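Local coordinates for beta-1,4-galactanase (Thielavia heterothallica, PDB 1HJS), which hydrolyses beta-1,4-galactosidic linkages in type I arabinogalactans as a family 53 glycoside hydrolase of clan GH-A, at residues G145-E148 with N152-R155; F276-A281 with L326-R331. All coordinates share one frame; numbering follows the deposited sequence.

Contact 1 of 2, residues G145-E148 with N152-R155; sequences GRTE and NIAR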
ATOM      1  N   GLY A 145       6.499 -13.874 -14.384  1.00 12.68           N
ATOM      2  CA  GLY A 145       6.633 -13.936 -12.938  1.00 12.15           C
ATOM      3  C   GLY A 145       5.399 -14.483 -12.242  1.00 12.30           C
ATOM      4  O   GLY A 145       5.157 -14.192 -11.072  1.00 11.33           O
ATOM      5  N   ARG A 146       4.619 -15.281 -12.966  1.00 12.65           N
ATOM      6  CA  ARG A 146       3.402 -15.886 -12.421  1.00 12.96           C
ATOM      7  C   ARG A 146       3.733 -17.088 -11.541  1.00 12.99           C
ATOM      8  O   ARG A 146       4.583 -17.902 -11.899  1.00 12.36           O
ATOM      9  CB  ARG A 146       2.503 -16.349 -13.573  1.00 13.76           C
ATOM     10  CG  ARG A 146       1.220 -17.079 -13.146  1.00 15.57           C
ATOM     11  CD  ARG A 146       0.223 -16.117 -12.514  1.00 16.78           C
ATOM     12  NE  ARG A 146      -1.140 -16.656 -12.468  1.00 18.52           N
ATOM     13  CZ  ARG A 146      -1.604 -17.480 -11.533  1.00 19.25           C
ATOM     14  NH1 ARG A 146      -0.822 -17.883 -10.536  1.00 19.26           N
ATOM     15  NH2 ARG A 146      -2.862 -17.899 -11.591  1.00 20.75           N
ATOM     16  N   THR A 147       3.078 -17.201 -10.387  1.00 12.81           N
ATOM     17  CA  THR A 147       3.311 -18.354  -9.525  1.00 13.57           C
ATOM     18  C   THR A 147       2.764 -19.544 -10.321  1.00 14.45           C
ATOM     19  O   THR A 147       1.751 -19.399 -11.009  1.00 14.41           O
ATOM     20  CB  THR A 147       2.563 -18.223  -8.174  1.00 13.64           C
ATOM     21  OG1 THR A 147       1.205 -17.834  -8.406  1.00 13.79           O
ATOM     22  CG2 THR A 147       3.231 -17.186  -7.290  1.00 13.04           C
ATOM     23  N   GLU A 148       3.381 -20.722 -10.211  1.00 14.90           N
ATOM     24  CA  GLU A 148       4.529 -20.973  -9.342  1.00 16.14           C
ATOM     25  C   GLU A 148       5.924 -20.902  -9.977  1.00 16.23           C
ATOM     26  O   GLU A 148       6.772 -21.758  -9.714  1.00 15.91           O
ATOM     27  CB  GLU A 148       4.335 -22.335  -8.670  1.00 17.88           C
ATOM     28  CG  GLU A 148       2.994 -22.460  -7.952  1.00 20.49           C
ATOM     29  CD  GLU A 148       2.466 -23.884  -7.927  1.00 22.65           C
ATOM     30  OE1 GLU A 148       3.119 -24.755  -7.322  1.00 23.98           O
ATOM     31  OE2 GLU A 148       1.393 -24.132  -8.518  1.00 24.87           O
ATOM     32  N   ASN A 152      11.752 -17.444 -11.374  1.00 14.59           N
ATOM     33  CA  ASN A 152      11.591 -16.172 -12.072  1.00 14.14           C
ATOM     34  C   ASN A 152      11.193 -15.047 -11.120  1.00 14.03           C
ATOM     35  O   ASN A 152      11.697 -13.932 -11.218  1.00 13.61           O
ATOM     36  CB  ASN A 152      10.545 -16.302 -13.187  1.00 13.72           C
ATOM     37  CG  ASN A 152      11.083 -17.035 -14.412  1.00 14.58           C
ATOM     38  OD1 ASN A 152      12.232 -17.480 -14.431  1.00 14.75           O
ATOM     39  ND2 ASN A 152      10.255 -17.153 -15.439  1.00 14.02           N
ATOM     40  N   ILE A 153      10.279 -15.340 -10.204  1.00 14.09           N
ATOM     41  CA  ILE A 153       9.826 -14.344  -9.238  1.00 14.07           C
ATOM     42  C   ILE A 153      10.993 -13.857  -8.379  1.00 14.41           C
ATOM     43  O   ILE A 153      11.194 -12.652  -8.213  1.00 14.60           O
ATOM     44  CB  ILE A 153       8.732 -14.926  -8.320  1.00 13.79           C
ATOM     45  CG1 ILE A 153       7.492 -15.263  -9.152  1.00 12.94           C
ATOM     46  CG2 ILE A 153       8.387 -13.928  -7.217  1.00 12.85           C
ATOM     47  CD1 ILE A 153       6.409 -15.974  -8.371  1.00 13.20           C
ATOM     48  N   ALA A 154      11.764 -14.794  -7.839  1.00 14.41           N
ATOM     49  CA  ALA A 154      12.907 -14.435  -7.007  1.00 15.11           C
ATOM     50  C   ALA A 154      13.897 -13.591  -7.807  1.00 15.62           C
ATOM     51  O   ALA A 154      14.429 -12.601  -7.309  1.00 14.88           O
ATOM     52  CB  ALA A 154      13.596 -15.696  -6.479  1.00 14.96           C
ATOM     53  N   ARG A 155      14.134 -13.990  -9.053  1.00 15.88           N
ATOM     54  CA  ARG A 155      15.064 -13.278  -9.917  1.00 17.06           C
ATOM     55  C   ARG A 155      14.579 -11.861 -10.212  1.00 16.35           C
ATOM     56  O   ARG A 155      15.355 -10.901 -10.166  1.00 15.13           O
ATOM     57  CB  ARG A 155      15.244 -14.051 -11.221  1.00 19.21           C
ATOM     58  CG  ARG A 155      16.108 -13.350 -12.242  1.00 23.04           C
ATOM     59  CD  ARG A 155      17.352 -14.163 -12.555  1.00 26.56           C
ATOM     60  NE  ARG A 155      17.640 -14.141 -13.987  1.00 29.11           N
ATOM     61  CZ  ARG A 155      17.415 -15.156 -14.815  1.00 29.89           C
ATOM     62  NH1 ARG A 155      16.901 -16.295 -14.362  1.00 30.51           N
ATOM     63  NH2 ARG A 155      17.691 -15.024 -16.102  1.00 30.17           N
TER

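Contact 2 of 2, residues F276-A281 with L326-R331; sequences FITNVA and LSVFQR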
ATOM      1  N   PHE A 276     -11.954   0.428  14.596  1.00 11.98           N
ATOM      2  CA  PHE A 276     -11.301  -0.577  13.766  1.00 11.84           C
ATOM      3  C   PHE A 276      -9.854  -0.201  13.466  1.00 12.05           C
ATOM      4  O   PHE A 276      -8.943  -1.009  13.645  1.00 11.39           O
ATOM      5  CB  PHE A 276     -12.054  -0.755  12.443  1.00 11.85           C
ATOM      6  CG  PHE A 276     -11.436  -1.781  11.527  1.00 12.54           C
ATOM      7  CD1 PHE A 276     -11.589  -3.139  11.782  1.00 12.81           C
ATOM      8  CD2 PHE A 276     -10.694  -1.386  10.416  1.00 12.76           C
ATOM      9  CE1 PHE A 276     -11.017  -4.096  10.940  1.00 13.54           C
ATOM     10  CE2 PHE A 276     -10.115  -2.334   9.566  1.00 12.62           C
ATOM     11  CZ  PHE A 276     -10.276  -3.690   9.828  1.00 13.52           C
ATOM     12  N   ILE A 277      -9.647   1.023  12.992  1.00 10.98           N
ATOM     13  CA  ILE A 277      -8.302   1.485  12.660  1.00 11.44           C
ATOM     14  C   ILE A 277      -7.379   1.418  13.874  1.00 11.46           C
ATOM     15  O   ILE A 277      -6.250   0.953  13.770  1.00 10.99           O
ATOM     16  CB  ILE A 277      -8.331   2.931  12.114  1.00 11.15           C
ATOM     17  CG1 ILE A 277      -9.108   2.964  10.794  1.00 11.16           C
ATOM     18  CG2 ILE A 277      -6.907   3.449  11.911  1.00 11.23           C
ATOM     19  CD1 ILE A 277      -9.362   4.354  10.247  1.00 11.50           C
ATOM     20  N   THR A 278      -7.865   1.882  15.022  1.00 11.94           N
ATOM     21  CA  THR A 278      -7.064   1.866  16.243  1.00 12.28           C
ATOM     22  C   THR A 278      -6.730   0.425  16.641  1.00 12.17           C
ATOM     23  O   THR A 278      -5.612   0.134  17.078  1.00 11.74           O
ATOM     24  CB  THR A 278      -7.810   2.572  17.399  1.00 13.26           C
ATOM     25  OG1 THR A 278      -8.074   3.939  17.034  1.00 13.45           O
ATOM     26  CG2 THR A 278      -6.972   2.553  18.667  1.00 13.57           C
ATOM     27  N   ASN A 279      -7.694  -0.476  16.484  1.00 11.44           N
ATOM     28  CA  ASN A 279      -7.466  -1.875  16.825  1.00 12.13           C
ATOM     29  C   ASN A 279      -6.442  -2.519  15.899  1.00 11.91           C
ATOM     30  O   ASN A 279      -5.544  -3.226  16.357  1.00 12.02           O
ATOM     31  CB  ASN A 279      -8.782  -2.658  16.787  1.00 12.40           C
ATOM     32  CG  ASN A 279      -9.668  -2.355  17.982  1.00 13.89           C
ATOM     33  OD1 ASN A 279      -9.270  -1.629  18.897  1.00 14.29           O
ATOM     34  ND2 ASN A 279     -10.872  -2.917  17.985  1.00 14.72           N
ATOM     35  N   VAL A 280      -6.566  -2.281  14.595  1.00 11.88           N
ATOM     36  CA  VAL A 280      -5.605  -2.859  13.655  1.00 11.42           C
ATOM     37  C   VAL A 280      -4.221  -2.276  13.937  1.00 11.45           C
ATOM     38  O   VAL A 280      -3.216  -2.984  13.890  1.00 10.87           O
ATOM     39  CB  VAL A 280      -5.990  -2.565  12.184  1.00 11.64           C
ATOM     40  CG1 VAL A 280      -4.891  -3.067  11.247  1.00 11.23           C
ATOM     41  CG2 VAL A 280      -7.319  -3.235  11.851  1.00 11.36           C
ATOM     42  N   ALA A 281      -4.176  -0.983  14.244  1.00 11.47           N
ATOM     43  CA  ALA A 281      -2.909  -0.320  14.535  1.00 12.14           C
ATOM     44  C   ALA A 281      -2.242  -0.973  15.734  1.00 12.36           C
ATOM     45  O   ALA A 281      -1.042  -1.258  15.718  1.00 11.19           O
ATOM     46  CB  ALA A 281      -3.139   1.167  14.813  1.00 12.25           C
ATOM     47  N   LEU A 326     -10.887  10.888  10.951  1.00 14.75           N
ATOM     48  CA  LEU A 326      -9.545  11.166  10.445  1.00 14.23           C
ATOM     49  C   LEU A 326      -8.534  11.475  11.553  1.00 14.36           C
ATOM     50  O   LEU A 326      -7.333  11.258  11.382  1.00 13.98           O
ATOM     51  CB  LEU A 326      -9.592  12.328   9.439  1.00 14.05           C
ATOM     52  CG  LEU A 326      -8.410  12.435   8.463  1.00 13.33           C
ATOM     53  CD1 LEU A 326      -8.329  11.186   7.587  1.00 13.42           C
ATOM     54  CD2 LEU A 326      -8.560  13.679   7.614  1.00 12.66           C
ATOM     55  N   SER A 327      -9.013  11.972  12.689  1.00 13.84           N
ATOM     56  CA  SER A 327      -8.117  12.302  13.794  1.00 14.48           C
ATOM     57  C   SER A 327      -7.539  11.068  14.483  1.00 14.25           C
ATOM     58  O   SER A 327      -6.693  11.189  15.368  1.00 14.03           O
ATOM     59  CB  SER A 327      -8.844  13.164  14.831  1.00 14.72           C
ATOM     60  OG  SER A 327      -9.897  12.436  15.440  1.00 15.47           O
ATOM     61  N   VAL A 328      -7.995   9.885  14.081  1.00 13.89           N
ATOM     62  CA  VAL A 328      -7.508   8.646  14.678  1.00 13.92           C
ATOM     63  C   VAL A 328      -5.991   8.532  14.545  1.00 14.12           C
ATOM     64  O   VAL A 328      -5.320   7.950  15.397  1.00 13.40           O
ATOM     65  CB  VAL A 328      -8.172   7.405  14.022  1.00 13.89           C
ATOM     66  CG1 VAL A 328      -7.704   7.250  12.583  1.00 13.09           C
ATOM     67  CG2 VAL A 328      -7.854   6.153  14.833  1.00 13.84           C
ATOM     68  N   PHE A 329      -5.445   9.108  13.479  1.00 14.86           N
ATOM     69  CA  PHE A 329      -4.006   9.048  13.252  1.00 15.54           C
ATOM     70  C   PHE A 329      -3.196   9.813  14.294  1.00 16.68           C
ATOM     71  O   PHE A 329      -1.967   9.722  14.334  1.00 16.53           O
ATOM     72  CB  PHE A 329      -3.699   9.528  11.837  1.00 15.02           C
ATOM     73  CG  PHE A 329      -4.272   8.634  10.778  1.00 14.60           C
ATOM     74  CD1 PHE A 329      -3.698   7.388  10.520  1.00 14.88           C
ATOM     75  CD2 PHE A 329      -5.420   8.998  10.089  1.00 14.53           C
ATOM     76  CE1 PHE A 329      -4.266   6.520   9.591  1.00 14.39           C
ATOM     77  CE2 PHE A 329      -5.998   8.140   9.160  1.00 15.26           C
ATOM     78  CZ  PHE A 329      -5.417   6.895   8.911  1.00 15.02           C
ATOM     79  N   GLN A 330      -3.894  10.554  15.148  1.00 17.29           N
ATOM     80  CA  GLN A 330      -3.242  11.306  16.214  1.00 18.56           C
ATOM     81  C   GLN A 330      -3.133  10.438  17.465  1.00 18.97           C
ATOM     82  O   GLN A 330      -2.473  10.818  18.431  1.00 18.98           O
ATOM     83  CB  GLN A 330      -4.065  12.547  16.575  1.00 19.07           C
ATOM     84  CG  GLN A 330      -4.049  13.663  15.546  1.00 19.60           C
ATOM     85  CD  GLN A 330      -4.956  14.817  15.932  1.00 20.65           C
ATOM     86  OE1 GLN A 330      -4.873  15.908  15.362  1.00 22.09           O
ATOM     87  NE2 GLN A 330      -5.837  14.581  16.896  1.00 19.11           N
ATOM     88  N   ARG A 331      -3.777   9.274  17.443  1.00 19.40           N
ATOM     89  CA  ARG A 331      -3.801   8.412  18.617  1.00 19.96           C
ATOM     90  C   ARG A 331      -3.221   7.007  18.478  1.00 20.18           C
ATOM     91  O   ARG A 331      -3.448   6.168  19.350  1.00 20.31           O
ATOM     92  CB  ARG A 331      -5.246   8.307  19.119  1.00 19.88           C
ATOM     93  CG  ARG A 331      -5.946   9.657  19.266  1.00 20.27           C
ATOM     94  CD  ARG A 331      -7.334   9.509  19.880  1.00 20.39           C
ATOM     95  NE  ARG A 331      -8.302   8.894  18.974  1.00 20.16           N
ATOM     96  CZ  ARG A 331      -8.953   9.544  18.013  1.00 20.44           C
ATOM     97  NH1 ARG A 331      -8.744  10.841  17.822  1.00 19.63           N
ATOM     98  NH2 ARG A 331      -9.829   8.901  17.252  1.00 20.51           N
TER
HETATM   99  O   HOH W   1      -8.874   6.190  18.581  1.00 18.15           O

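Contact 1 of 2, residues G145-E148 with N152-R155
I153 reaches from the first turn of helix 150-165 to the carbonyl of G145 and the methyl of T147, in the beta-alpha loop that follows the fourth strand of this (beta/alpha)8 barrel. The loop carries a small two-stranded antiparallel hairpin, 139-140 with 145-146, and its second strand runs into the contact. Packing is tight around I153: CG1 lies 3.2 Å from the carbonyl O of G145, and CD1 sits 3.5 Å from the same oxygen. G145 has no side chain, and its CA comes to 4.9 Å from that of I153. With CG1 anti to its own carbonyl carbon (chi1 -65°) and the chain extended beyond it, the ethyl arm of I153 passes the G145 carbonyl and ends at T147. W191 and V195 of helix 185-196 also touch this isoleucine. Replacing I153 with an alanine would probably open a gap beside the G145 carbonyl and leave the T147 methyl without its apolar partner.

The other side is looser and more polar. R146 and E148 are both exposed, E148 following a cis peptide bond. The R146 guanidinium makes a cation-pi contact with W142, and the nearest atoms of its side chain and a bound HEPES molecule are about 3 Å apart. Between the two sides stands T147: its OG1 makes a weak hydrogen bond to the carbonyl O of A138, while CG2 meets I153 CD1 at 3.6 Å, the two side chains crossing at a slant.

Contact 2 of 2, residues F276-A281 with L326-R331
V328 points its two methyls at neighbouring residues of helix 270-285, dividing the contact into an apolar half and a polar half. CG1 faces I277, 3.9 Å from I277 CG2 and 4.1 Å from I277 CD1, so the valine methyl meets both branches of the isoleucine. The other methyl, V328 CG2, comes to 3.1 Å from T278 OG1, a close approach of carbon to oxygen; here the two side chains run past each other in opposite senses. V328 holds CG1 between its backbone N and carbonyl carbon (chi1 68°), which turns that methyl toward I277 and also over one face of the F329 ring.

The polar half is bridged by water. T278 OG1 accepts a hydrogen bond from water 1 at 2.8 Å, and R331 NE donates to the same water O at 2.8 Å; T278 OG1 is also hydrogen-bonded to the carbonyl O of T274, one turn earlier. V328 CA sits 3.4 Å above the plane of the R331 guanidinium, toward its rim. NH1 of R331 donates to S327 OG at 3.1 Å, nearly straight at 169° and close to the guanidinium plane, which helps to fix its rotation.

The contact packs the C-terminal 3-10 segment against the helix between barrel strands 240-245 and 290-296. Y295 of strand 290-296 touches both I277 and F329, while V280 and A281 of the helix rest on L293.

In the fold
From the N terminus the chain builds the first four barrel strands before contact 1, which closes a short loop: three residues separate 145-148 from 152-155, joining the hairpin strand 145-146 to the start of helix 150-165. Strands 174-179, 208-212 and 240-245 follow, and only then does helix 270-285 open contact 2. Its loop is far longer, with 44 residues between the segments, taking in the last barrel strand, 290-296, before the C-terminal 3-10 segment returns to the helix. The two loops run in series, neither nesting nor crossing. The centres of contact 1 and contact 2 lie about 36 Å apart, on opposite sides of the chain's centre, linked through the single closed barrel.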